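Local coordinates for ALDH21) (Physcomitrella patens subsp. patens, PDB 5MZ5), which oxidises succinic semialdehyde to succinate with NADP(+) as cofactor and belongs to the aldehyde dehydrogenase family, at residues 296-301 against 447-452; 326-331 against 420-425; 409-414 against 435-440; 427-432 against 454-459. One frame throughout, in Å; residues are numbered along the deposited sequence.

In the fold
From the N terminus, the first segment met is 296-301, after strand 290-294; its partner, 447-452, comes 146 residues later, so interaction 1 closes the longest loop and encloses interactions 2 and 3. Interaction 2 pairs strand 323-329 with strand 419-425, and interaction 3 crosses it, opening at 409-414 before that pairing is made and closing at 435-440. Interaction 4 starts only after interaction 2 has closed; its segments, 427-432 and 454-459, alternate with those of interactions 3 and 1. Direct touches join the set: Asp296 forms a salt bridge with Arg331, Tyr423 packs on Arg411, and Tyr425 on Ala431. Together they tie strands, strand-end loops and covering helices around one sheet.

Interaction 1: residues 296-301 against 447-452; sequences DYVPDL and FTKDLN. With GOL (glycerol), chain F.
Asp296 and Thr448 bring the backbones nearest, their CA atoms 4.9 Å apart, just beyond the ends of the adjacent parallel strands 290-294 and 443-447. Asp296 CG stands beside its own backbone N (chi1 -87°), which carries the carboxylate over to the second loop. Asp296 OD2 accepts from Lys449 N at 3.0 Å; the donor comes to its anti side, 34° out of the carboxylate plane. A water on the same oxygen also bonds to Thr448 OG1. Thr448 OG1 in turn accepts from Asp450 N at 3.0 Å, an ST turn just ahead of helix 451-460. Each loop thus leads from a strand into the helix of a beta-alpha-beta crossover, 301-313 on one side and 451-460 on the other. Asp296 OD1 has other partners, a salt bridge to Arg331 and glycerol O1, which lies 3.1 Å from OD1. Tyr297 N donates to glycerol O1 at 3.0 Å, almost straight (175°). With an alanine replacing Asp296, Lys449 N is likely to lose this acceptor and Arg331 its carboxylate mate. The extended Lys449 chain crosses Asp296 at about a right angle; its CG touches Val298 CG2 at 3.8 Å, and a water links its NZ to Tyr297 O. Phe447 turns its edge to Val298 O, 3.9 Å from CE2, while the Tyr297 ring has glycerol C1 over one face and Leu301 CD1 over the other.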
# COMPACT_ATOMS: atom_id res chain seq x y z
N ASP A 296 -14.50 -23.37 23.27
CA ASP A 296 -15.84 -23.56 22.70
C ASP A 296 -15.74 -24.57 21.56
O ASP A 296 -14.64 -24.90 21.11
CB ASP A 296 -16.37 -22.21 22.11
CG ASP A 296 -17.11 -21.31 23.08
OD1 ASP A 296 -18.05 -21.79 23.75
OD2 ASP A 296 -16.79 -20.11 23.12
N TYR A 297 -16.90 -25.04 21.06
CA TYR A 297 -17.00 -25.94 19.91
C TYR A 297 -17.47 -25.05 18.77
O TYR A 297 -18.53 -24.42 18.89
CB TYR A 297 -18.01 -27.08 20.14
CG TYR A 297 -17.78 -27.91 21.38
CD1 TYR A 297 -16.50 -28.13 21.88
CD2 TYR A 297 -18.84 -28.56 22.01
CE1 TYR A 297 -16.29 -28.89 23.03
CE2 TYR A 297 -18.64 -29.34 23.15
CZ TYR A 297 -17.36 -29.51 23.65
OH TYR A 297 -17.15 -30.28 24.76
N VAL A 298 -16.65 -24.89 17.72
CA VAL A 298 -17.02 -23.98 16.63
C VAL A 298 -16.94 -24.66 15.24
O VAL A 298 -15.84 -24.99 14.82
CB VAL A 298 -16.22 -22.63 16.66
CG1 VAL A 298 -16.81 -21.62 15.66
CG2 VAL A 298 -16.17 -22.02 18.07
N PRO A 299 -18.06 -24.79 14.48
CA PRO A 299 -19.46 -24.46 14.85
C PRO A 299 -20.08 -25.48 15.82
O PRO A 299 -21.06 -25.17 16.50
CB PRO A 299 -20.19 -24.45 13.49
CG PRO A 299 -19.42 -25.44 12.64
CD PRO A 299 -17.98 -25.39 13.13
N ASP A 300 -19.51 -26.70 15.88
CA ASP A 300 -19.99 -27.77 16.75
C ASP A 300 -18.85 -28.70 17.15
O ASP A 300 -17.72 -28.54 16.67
CB ASP A 300 -21.17 -28.54 16.09
CG ASP A 300 -20.90 -29.09 14.69
OD1 ASP A 300 -19.82 -29.70 14.48
OD2 ASP A 300 -21.78 -28.96 13.82
N LEU A 301 -19.15 -29.67 18.05
CA LEU A 301 -18.18 -30.64 18.57
C LEU A 301 -17.56 -31.50 17.48
O LEU A 301 -16.34 -31.64 17.46
CB LEU A 301 -18.80 -31.51 19.68
CG LEU A 301 -17.90 -32.59 20.33
CD1 LEU A 301 -16.69 -31.99 21.04
CD2 LEU A 301 -18.70 -33.46 21.29
N PHE A 447 -10.10 -22.12 19.58
CA PHE A 447 -11.53 -22.31 19.28
C PHE A 447 -12.30 -21.49 20.30
O PHE A 447 -12.21 -21.75 21.50
CB PHE A 447 -11.96 -23.79 19.33
CG PHE A 447 -11.57 -24.58 18.11
CD1 PHE A 447 -10.31 -25.17 18.01
CD2 PHE A 447 -12.46 -24.74 17.05
CE1 PHE A 447 -9.95 -25.91 16.88
CE2 PHE A 447 -12.10 -25.48 15.92
CZ PHE A 447 -10.85 -26.06 15.85
N THR A 448 -13.03 -20.47 19.81
CA THR A 448 -13.79 -19.56 20.67
C THR A 448 -14.92 -18.89 19.91
O THR A 448 -14.79 -18.61 18.71
CB THR A 448 -12.86 -18.50 21.36
OG1 THR A 448 -13.63 -17.66 22.23
CG2 THR A 448 -12.11 -17.60 20.37
N LYS A 449 -16.02 -18.60 20.62
CA LYS A 449 -17.17 -17.87 20.09
C LYS A 449 -17.12 -16.43 20.65
O LYS A 449 -17.95 -15.59 20.29
CB LYS A 449 -18.48 -18.53 20.54
CG LYS A 449 -18.78 -19.86 19.88
CD LYS A 449 -19.95 -20.51 20.60
CE LYS A 449 -20.30 -21.84 20.00
NZ LYS A 449 -21.44 -22.49 20.71
N ASP A 450 -16.15 -16.18 21.54
CA ASP A 450 -15.96 -14.92 22.25
C ASP A 450 -15.07 -13.95 21.48
O ASP A 450 -13.89 -14.22 21.26
CB ASP A 450 -15.44 -15.21 23.67
CG ASP A 450 -15.49 -14.05 24.64
OD1 ASP A 450 -14.81 -13.04 24.40
OD2 ASP A 450 -16.12 -14.20 25.71
N LEU A 451 -15.63 -12.80 21.10
CA LEU A 451 -14.97 -11.73 20.36
C LEU A 451 -13.68 -11.25 21.05
O LEU A 451 -12.64 -11.13 20.41
CB LEU A 451 -15.97 -10.56 20.20
CG LEU A 451 -15.43 -9.23 19.68
CD1 LEU A 451 -14.99 -9.32 18.19
CD2 LEU A 451 -16.43 -8.13 19.92
N ASN A 452 -13.76 -10.99 22.36
CA ASN A 452 -12.62 -10.50 23.14
C ASN A 452 -11.53 -11.54 23.36
O ASN A 452 -10.36 -11.20 23.28
CB ASN A 452 -13.10 -9.88 24.44
CG ASN A 452 -13.77 -8.56 24.20
OD1 ASN A 452 -13.32 -7.75 23.39
ND2 ASN A 452 -14.88 -8.31 24.90
C1 GOL F . -19.07 -24.97 23.76
O1 GOL F . -19.36 -24.29 22.55
C2 GOL F . -20.20 -24.87 24.77
O2 GOL F . -20.67 -23.52 24.89
C3 GOL F . -21.34 -25.79 24.43
O3 GOL F . -21.10 -27.09 24.96
O HOH W 1 -14.80 -18.77 24.31
O HOH W 2 -21.07 -25.09 19.60

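Interaction 2: residues 326-331 against 420-425; sequences LYVHER and VLLYKY
The Tyr425 ring reaches across to the neighbouring strand with one face under His329 CA, a CH-pi contact of 3.8 Å to the ring centroid, while Tyr327 O lies at its edge. Its CG sits between the backbone N and the carbonyl carbon (chi1 72°), a torsion that turns the ring toward His329. The imidazole presents an edge to this phenol in an offset edge-to-face pair, planes at 77°; Glu330 CG lies over the rim of one imidazole face. Tyr327 and Tyr423 lie side by side, pointing the same way. Their planes are 14° apart, but the rings barely overlap, and Tyr327 CE1 touches Tyr423 CD2 at 3.5 Å. Asp295 holds Tyr425 OH, and the carbonyl of Val404 holds Tyr423 OH. On the other face of the sheet Leu326 CG meets Leu422 CD1 at 3.9 Å, and helix 333-345 covers Val328 and Leu422. Leu326 N donates to Leu421 O at 2.8 Å, and Leu326 O accepts from Tyr423 N. Bonding to both residues that flank its bridge partner Leu422 is the signature of parallel strands, here in the central sheet of the aldehyde dehydrogenase catalytic domain.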
# COMPACT_ATOMS: atom_id res chain seq x y z
N LEU A 326 -2.61 -29.60 23.45
CA LEU A 326 -4.03 -29.31 23.42
C LEU A 326 -4.52 -28.92 24.81
O LEU A 326 -4.43 -29.73 25.73
CB LEU A 326 -4.79 -30.52 22.85
CG LEU A 326 -6.32 -30.45 22.71
CD1 LEU A 326 -6.79 -29.13 22.03
CD2 LEU A 326 -6.85 -31.68 21.99
N TYR A 327 -5.02 -27.68 24.94
CA TYR A 327 -5.54 -27.07 26.18
C TYR A 327 -7.04 -26.94 26.05
O TYR A 327 -7.53 -26.23 25.17
CB TYR A 327 -4.85 -25.71 26.45
CG TYR A 327 -3.35 -25.86 26.62
CD1 TYR A 327 -2.80 -26.20 27.85
CD2 TYR A 327 -2.49 -25.73 25.53
CE1 TYR A 327 -1.43 -26.40 28.00
CE2 TYR A 327 -1.12 -25.94 25.66
CZ TYR A 327 -0.59 -26.28 26.90
OH TYR A 327 0.75 -26.49 27.02
N VAL A 328 -7.77 -27.70 26.87
CA VAL A 328 -9.24 -27.71 26.83
C VAL A 328 -9.81 -27.19 28.14
O VAL A 328 -9.37 -27.60 29.21
CB VAL A 328 -9.77 -29.13 26.48
CG1 VAL A 328 -11.30 -29.14 26.40
CG2 VAL A 328 -9.15 -29.65 25.18
N HIS A 329 -10.77 -26.27 28.06
CA HIS A 329 -11.40 -25.72 29.26
C HIS A 329 -12.10 -26.86 30.05
O HIS A 329 -12.69 -27.77 29.46
CB HIS A 329 -12.36 -24.59 28.89
CG HIS A 329 -12.96 -23.93 30.10
ND1 HIS A 329 -14.13 -24.37 30.65
CD2 HIS A 329 -12.48 -22.90 30.85
CE1 HIS A 329 -14.36 -23.59 31.69
NE2 HIS A 329 -13.39 -22.69 31.85
N GLU A 330 -11.99 -26.81 31.39
CA GLU A 330 -12.52 -27.79 32.34
C GLU A 330 -13.98 -28.19 32.10
O GLU A 330 -14.30 -29.37 32.30
CB GLU A 330 -12.32 -27.31 33.79
CG GLU A 330 -13.06 -26.04 34.16
CD GLU A 330 -12.87 -25.47 35.55
OE1 GLU A 330 -13.12 -24.26 35.71
OE2 GLU A 330 -12.47 -26.21 36.48
N ARG A 331 -14.87 -27.25 31.66
CA ARG A 331 -16.29 -27.57 31.42
C ARG A 331 -16.47 -28.47 30.18
O ARG A 331 -17.47 -29.18 30.08
CB ARG A 331 -17.17 -26.29 31.35
CG ARG A 331 -17.20 -25.63 29.97
CD ARG A 331 -17.84 -24.24 29.91
NE ARG A 331 -18.15 -23.86 28.52
CZ ARG A 331 -17.30 -23.29 27.66
NH1 ARG A 331 -16.08 -22.96 28.04
NH2 ARG A 331 -17.69 -23.02 26.42
N VAL A 420 0.09 -36.11 20.78
CA VAL A 420 -0.63 -34.94 21.31
C VAL A 420 -0.62 -34.95 22.83
O VAL A 420 -0.98 -35.95 23.45
CB VAL A 420 -2.08 -34.82 20.74
CG1 VAL A 420 -2.82 -33.64 21.37
CG2 VAL A 420 -2.07 -34.70 19.22
N LEU A 421 -0.19 -33.83 23.42
CA LEU A 421 -0.18 -33.65 24.87
C LEU A 421 -1.41 -32.88 25.29
O LEU A 421 -1.57 -31.71 24.94
CB LEU A 421 1.10 -32.97 25.36
CG LEU A 421 2.44 -33.64 25.02
CD1 LEU A 421 3.53 -33.08 25.85
CD2 LEU A 421 2.39 -35.15 25.22
N LEU A 422 -2.31 -33.56 26.02
CA LEU A 422 -3.59 -33.01 26.48
C LEU A 422 -3.49 -32.42 27.88
O LEU A 422 -2.91 -33.02 28.79
CB LEU A 422 -4.66 -34.12 26.44
CG LEU A 422 -6.10 -33.77 26.84
CD1 LEU A 422 -6.70 -32.66 25.94
CD2 LEU A 422 -6.97 -35.00 26.78
N TYR A 423 -4.09 -31.23 28.05
CA TYR A 423 -4.15 -30.49 29.31
C TYR A 423 -5.51 -29.84 29.51
O TYR A 423 -6.20 -29.50 28.54
CB TYR A 423 -3.07 -29.39 29.36
CG TYR A 423 -1.65 -29.89 29.19
CD1 TYR A 423 -0.95 -30.43 30.26
CD2 TYR A 423 -1.01 -29.84 27.95
CE1 TYR A 423 0.35 -30.92 30.11
CE2 TYR A 423 0.29 -30.32 27.79
CZ TYR A 423 0.97 -30.86 28.87
OH TYR A 423 2.25 -31.33 28.74
N LYS A 424 -5.86 -29.64 30.77
CA LYS A 424 -7.08 -28.98 31.21
C LYS A 424 -6.69 -27.62 31.77
O LYS A 424 -5.60 -27.47 32.34
CB LYS A 424 -7.74 -29.82 32.32
CG LYS A 424 -9.10 -29.31 32.81
CD LYS A 424 -9.73 -30.17 33.92
CE LYS A 424 -9.02 -30.26 35.25
NZ LYS A 424 -9.63 -31.32 36.11
N TYR A 425 -7.57 -26.63 31.62
CA TYR A 425 -7.37 -25.30 32.21
C TYR A 425 -8.70 -24.77 32.74
O TYR A 425 -9.76 -25.22 32.29
CB TYR A 425 -6.67 -24.31 31.23
CG TYR A 425 -7.56 -23.85 30.09
CD1 TYR A 425 -8.43 -22.78 30.26
CD2 TYR A 425 -7.52 -24.48 28.85
CE1 TYR A 425 -9.27 -22.37 29.23
CE2 TYR A 425 -8.32 -24.05 27.80
CZ TYR A 425 -9.20 -22.99 27.99
OH TYR A 425 -10.03 -22.61 26.98

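Interaction 3: residues 409-414 against 435-440; sequences NARKEE and CNNTHY
Arg411 meets Asn437 at about a right angle and end-on: NH1 at 3.1 Å and NH2 at 2.8 Å both donate to Asn437 O, which lies in the guanidinium plane. The Asn437 amide is turned 78° from that plane and takes no part in the grip; its ND2 goes to Glu434, whose carboxylate also forms a salt bridge with Arg411. Were Arg411 a methionine, Asn437 O, in its inverse gamma turn, would probably lose both donors and Glu434 its opposite charge. Farther along, the His439 ring turns an edge to Glu413 OE1, with NE2 making a weak bond of 3.4 Å, while Asp486 takes ND1. Tyr440 CE2 lies over the rim of one His439 face. Tyr440 OH accepts from Glu414 N at 3.2 Å. The second Glu413 oxygen, OE2, pairs with Lys412 NZ at 2.8 Å, and a water joins Lys412 O to Thr438 OG1. Three of the four hydrogen bonds between the segments use a main-chain atom, Asn437 O twice and Glu414 N once, which probably steadies the backbone here. With Tyr440 holding Glu414 N and Gly288 N holding OE2, the contact probably helps to position Glu414, which binds NADP(+).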
# COMPACT_ATOMS: atom_id res chain seq x y z
N ASN A 409 10.87 -34.29 27.72
CA ASN A 409 11.27 -33.91 26.35
C ASN A 409 10.08 -33.75 25.41
O ASN A 409 10.10 -32.87 24.55
CB ASN A 409 12.25 -34.91 25.76
CG ASN A 409 13.65 -34.75 26.25
OD1 ASN A 409 14.21 -33.65 26.28
ND2 ASN A 409 14.27 -35.86 26.62
N ALA A 410 9.03 -34.59 25.60
CA ALA A 410 7.80 -34.56 24.81
C ALA A 410 7.08 -33.21 24.98
O ALA A 410 6.44 -32.75 24.04
CB ALA A 410 6.88 -35.71 25.21
N ARG A 411 7.24 -32.55 26.15
CA ARG A 411 6.63 -31.26 26.42
C ARG A 411 7.53 -30.07 26.02
O ARG A 411 7.04 -29.10 25.43
CB ARG A 411 6.17 -31.18 27.91
CG ARG A 411 5.63 -29.81 28.38
CD ARG A 411 4.50 -29.22 27.53
NE ARG A 411 4.08 -27.90 28.00
CZ ARG A 411 4.69 -26.75 27.69
NH1 ARG A 411 5.73 -26.74 26.88
NH2 ARG A 411 4.25 -25.61 28.20
N LYS A 412 8.82 -30.15 26.34
CA LYS A 412 9.83 -29.12 26.11
C LYS A 412 10.25 -28.97 24.63
O LYS A 412 10.45 -27.84 24.16
CB LYS A 412 11.03 -29.41 27.02
CG LYS A 412 12.21 -28.43 26.97
CD LYS A 412 13.22 -28.65 28.12
CE LYS A 412 13.72 -30.08 28.34
NZ LYS A 412 14.59 -30.56 27.24
N GLU A 413 10.39 -30.09 23.92
CA GLU A 413 10.89 -30.09 22.54
C GLU A 413 9.84 -30.46 21.50
O GLU A 413 8.79 -31.00 21.84
CB GLU A 413 12.07 -31.09 22.40
CG GLU A 413 13.15 -31.02 23.47
CD GLU A 413 13.94 -29.73 23.56
OE1 GLU A 413 14.05 -29.01 22.55
OE2 GLU A 413 14.47 -29.45 24.66
N GLU A 414 10.17 -30.20 20.23
CA GLU A 414 9.37 -30.56 19.07
C GLU A 414 9.46 -32.08 18.93
O GLU A 414 10.56 -32.63 18.78
CB GLU A 414 9.94 -29.88 17.81
CG GLU A 414 9.19 -30.23 16.53
CD GLU A 414 9.63 -29.41 15.33
OE1 GLU A 414 10.85 -29.36 15.07
OE2 GLU A 414 8.76 -28.84 14.64
N CYS A 435 0.33 -21.51 26.55
CA CYS A 435 0.58 -21.65 25.11
C CYS A 435 1.94 -21.05 24.77
O CYS A 435 2.69 -21.63 23.98
CB CYS A 435 -0.53 -20.97 24.30
SG CYS A 435 -2.04 -21.94 24.19
N ASN A 436 2.26 -19.90 25.40
CA ASN A 436 3.49 -19.15 25.26
C ASN A 436 4.66 -19.74 26.02
O ASN A 436 5.79 -19.32 25.77
CB ASN A 436 3.29 -17.68 25.69
CG ASN A 436 2.38 -16.91 24.77
OD1 ASN A 436 2.19 -17.25 23.60
ND2 ASN A 436 1.84 -15.82 25.27
N ASN A 437 4.39 -20.71 26.94
CA ASN A 437 5.40 -21.36 27.78
C ASN A 437 6.17 -22.43 26.97
O ASN A 437 6.04 -23.64 27.19
CB ASN A 437 4.77 -21.92 29.08
CG ASN A 437 5.79 -22.36 30.10
OD1 ASN A 437 6.98 -22.08 29.98
ND2 ASN A 437 5.35 -23.07 31.14
N THR A 438 6.97 -21.93 26.01
CA THR A 438 7.75 -22.71 25.06
C THR A 438 8.86 -21.84 24.48
O THR A 438 8.74 -20.61 24.50
CB THR A 438 6.81 -23.28 23.94
OG1 THR A 438 7.58 -24.03 23.00
CG2 THR A 438 6.04 -22.18 23.18
N HIS A 439 9.91 -22.46 23.94
CA HIS A 439 11.02 -21.77 23.30
C HIS A 439 10.80 -21.65 21.79
O HIS A 439 11.60 -21.02 21.09
CB HIS A 439 12.39 -22.37 23.69
CG HIS A 439 12.58 -23.82 23.35
ND1 HIS A 439 13.25 -24.21 22.18
CD2 HIS A 439 12.31 -24.92 24.08
CE1 HIS A 439 13.34 -25.54 22.24
NE2 HIS A 439 12.77 -26.01 23.36
N TYR A 440 9.67 -22.18 21.30
CA TYR A 440 9.24 -22.07 19.90
C TYR A 440 8.17 -20.97 19.81
O TYR A 440 7.72 -20.46 20.84
CB TYR A 440 8.70 -23.42 19.41
CG TYR A 440 9.66 -24.58 19.52
CD1 TYR A 440 10.60 -24.84 18.52
CD2 TYR A 440 9.63 -25.43 20.63
CE1 TYR A 440 11.47 -25.93 18.61
CE2 TYR A 440 10.48 -26.53 20.72
CZ TYR A 440 11.41 -26.78 19.71
OH TYR A 440 12.26 -27.85 19.82
O HOH W 3 9.12 -25.61 24.54

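Interaction 4: residues 427-432 against 454-459; sequences DFKEAV and AFYAFE
Apolar packing carries most of this contact, and the Tyr456 ring is at its centre. Tyr456 CG is anti to the backbone N (chi1 177°), which projects the phenol from helix 451-460 toward the neighbouring helix. Phe428 and Tyr456 slide past each other in opposite directions, CE2 of the first 3.7 Å from CD1 of the second, meeting obliquely with neither ring stacked on the other. Val432 CG2 comes to the edge of the tyrosine, 4.0 Å from Tyr456 CE1, and the same methyl lies over the rim of one Phe428 face, so it touches both rings. Ala457 CB stands at the edge of the Phe428 ring, 4.4 Å from CZ. Lys429 crosses the phenol at about a right angle and touches it through a methylene, CG to Tyr456 OH at 3.5 Å.

Between the helices the polar link runs through a water, which donates to Lys429 O at 2.7 Å and bonds to Tyr456 OH, lying in the plane of the ring. At the start of helix 428-435, Asp427 is the N-cap, OD2 accepting from Glu430 N at 3.2 Å.

The third subunit, another copy of the protein, packs on this contact: its Leu515 on Phe428 and Lys429, its Gly513 on Tyr456. The short helix axes stay 10.9 Å apart at 29°, both running the same way. Phe428 and Ala457 also share Ile446 of strand 443-447 beneath them, which places the helices side by side on one face of the sheet, as in a layered alpha/beta fold with successive right-handed crossovers.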
# COMPACT_ATOMS: atom_id res chain seq x y z
N ASP A 427 -8.65 -21.08 33.73
CA ASP A 427 -8.52 -19.66 33.41
C ASP A 427 -7.96 -19.46 31.99
O ASP A 427 -6.89 -19.98 31.66
CB ASP A 427 -7.66 -18.95 34.46
CG ASP A 427 -7.60 -17.44 34.27
OD1 ASP A 427 -8.64 -16.79 34.40
OD2 ASP A 427 -6.50 -16.92 33.99
N PHE A 428 -8.69 -18.70 31.15
CA PHE A 428 -8.32 -18.41 29.77
C PHE A 428 -6.96 -17.70 29.65
O PHE A 428 -6.15 -18.10 28.82
CB PHE A 428 -9.45 -17.63 29.03
CG PHE A 428 -9.08 -17.28 27.61
CD1 PHE A 428 -9.14 -18.24 26.60
CD2 PHE A 428 -8.65 -16.00 27.28
CE1 PHE A 428 -8.76 -17.91 25.29
CE2 PHE A 428 -8.29 -15.68 25.97
CZ PHE A 428 -8.34 -16.64 24.98
N LYS A 429 -6.73 -16.64 30.46
CA LYS A 429 -5.49 -15.87 30.46
C LYS A 429 -4.30 -16.80 30.75
O LYS A 429 -3.24 -16.67 30.11
CB LYS A 429 -5.54 -14.77 31.53
CG LYS A 429 -6.10 -13.45 31.05
CD LYS A 429 -6.33 -12.48 32.22
CE LYS A 429 -6.12 -11.00 31.95
NZ LYS A 429 -7.31 -10.33 31.35
N GLU A 430 -4.50 -17.76 31.68
CA GLU A 430 -3.51 -18.76 32.07
C GLU A 430 -3.24 -19.75 30.95
O GLU A 430 -2.10 -20.16 30.78
CB GLU A 430 -3.93 -19.50 33.36
CG GLU A 430 -3.70 -18.68 34.62
CD GLU A 430 -2.26 -18.30 34.94
OE1 GLU A 430 -1.37 -19.17 34.85
OE2 GLU A 430 -2.04 -17.12 35.30
N ALA A 431 -4.28 -20.12 30.18
CA ALA A 431 -4.14 -21.02 29.03
C ALA A 431 -3.25 -20.35 27.96
O ALA A 431 -2.38 -21.02 27.41
CB ALA A 431 -5.51 -21.36 28.45
N VAL A 432 -3.46 -19.02 27.70
CA VAL A 432 -2.68 -18.23 26.74
C VAL A 432 -1.20 -18.18 27.19
O VAL A 432 -0.30 -18.41 26.37
CB VAL A 432 -3.27 -16.81 26.50
CG1 VAL A 432 -2.36 -15.97 25.59
CG2 VAL A 432 -4.68 -16.88 25.93
N ALA A 454 -10.85 -14.03 21.29
CA ALA A 454 -10.26 -14.18 19.95
C ALA A 454 -9.17 -13.12 19.73
O ALA A 454 -8.03 -13.47 19.38
CB ALA A 454 -11.35 -14.05 18.89
N PHE A 455 -9.49 -11.84 20.01
CA PHE A 455 -8.55 -10.75 19.81
C PHE A 455 -7.51 -10.64 20.93
O PHE A 455 -6.42 -10.13 20.67
CB PHE A 455 -9.29 -9.42 19.54
CG PHE A 455 -9.78 -9.41 18.11
CD1 PHE A 455 -11.03 -9.91 17.78
CD2 PHE A 455 -8.93 -9.00 17.07
CE1 PHE A 455 -11.46 -9.95 16.45
CE2 PHE A 455 -9.36 -9.04 15.74
CZ PHE A 455 -10.62 -9.52 15.43
N TYR A 456 -7.80 -11.14 22.14
CA TYR A 456 -6.83 -11.18 23.25
C TYR A 456 -5.75 -12.18 22.83
O TYR A 456 -4.56 -11.89 22.97
CB TYR A 456 -7.50 -11.59 24.59
CG TYR A 456 -6.53 -11.73 25.74
CD1 TYR A 456 -5.79 -12.90 25.92
CD2 TYR A 456 -6.29 -10.67 26.61
CE1 TYR A 456 -4.85 -13.01 26.95
CE2 TYR A 456 -5.38 -10.78 27.66
CZ TYR A 456 -4.65 -11.95 27.82
OH TYR A 456 -3.74 -12.07 28.84
N ALA A 457 -6.16 -13.36 22.30
CA ALA A 457 -5.23 -14.39 21.84
C ALA A 457 -4.37 -13.88 20.67
O ALA A 457 -3.17 -14.15 20.63
CB ALA A 457 -5.99 -15.64 21.43
N PHE A 458 -4.96 -13.11 19.73
CA PHE A 458 -4.21 -12.52 18.61
C PHE A 458 -3.12 -11.58 19.15
O PHE A 458 -1.98 -11.65 18.71
CB PHE A 458 -5.16 -11.80 17.61
CG PHE A 458 -4.49 -11.19 16.39
CD1 PHE A 458 -3.40 -11.82 15.77
CD2 PHE A 458 -4.97 -10.02 15.82
CE1 PHE A 458 -2.77 -11.26 14.65
CE2 PHE A 458 -4.37 -9.47 14.67
CZ PHE A 458 -3.27 -10.09 14.09
N GLU A 459 -3.47 -10.77 20.13
CA GLU A 459 -2.58 -9.82 20.77
C GLU A 459 -1.45 -10.44 21.61
O GLU A 459 -0.33 -9.95 21.56
CB GLU A 459 -3.41 -8.88 21.65
CG GLU A 459 -2.86 -7.47 21.76
CD GLU A 459 -2.69 -6.67 20.48
OE1 GLU A 459 -1.80 -5.79 20.48
OE2 GLU A 459 -3.41 -6.91 19.48
O HOH W 4 -2.31 -14.36 29.15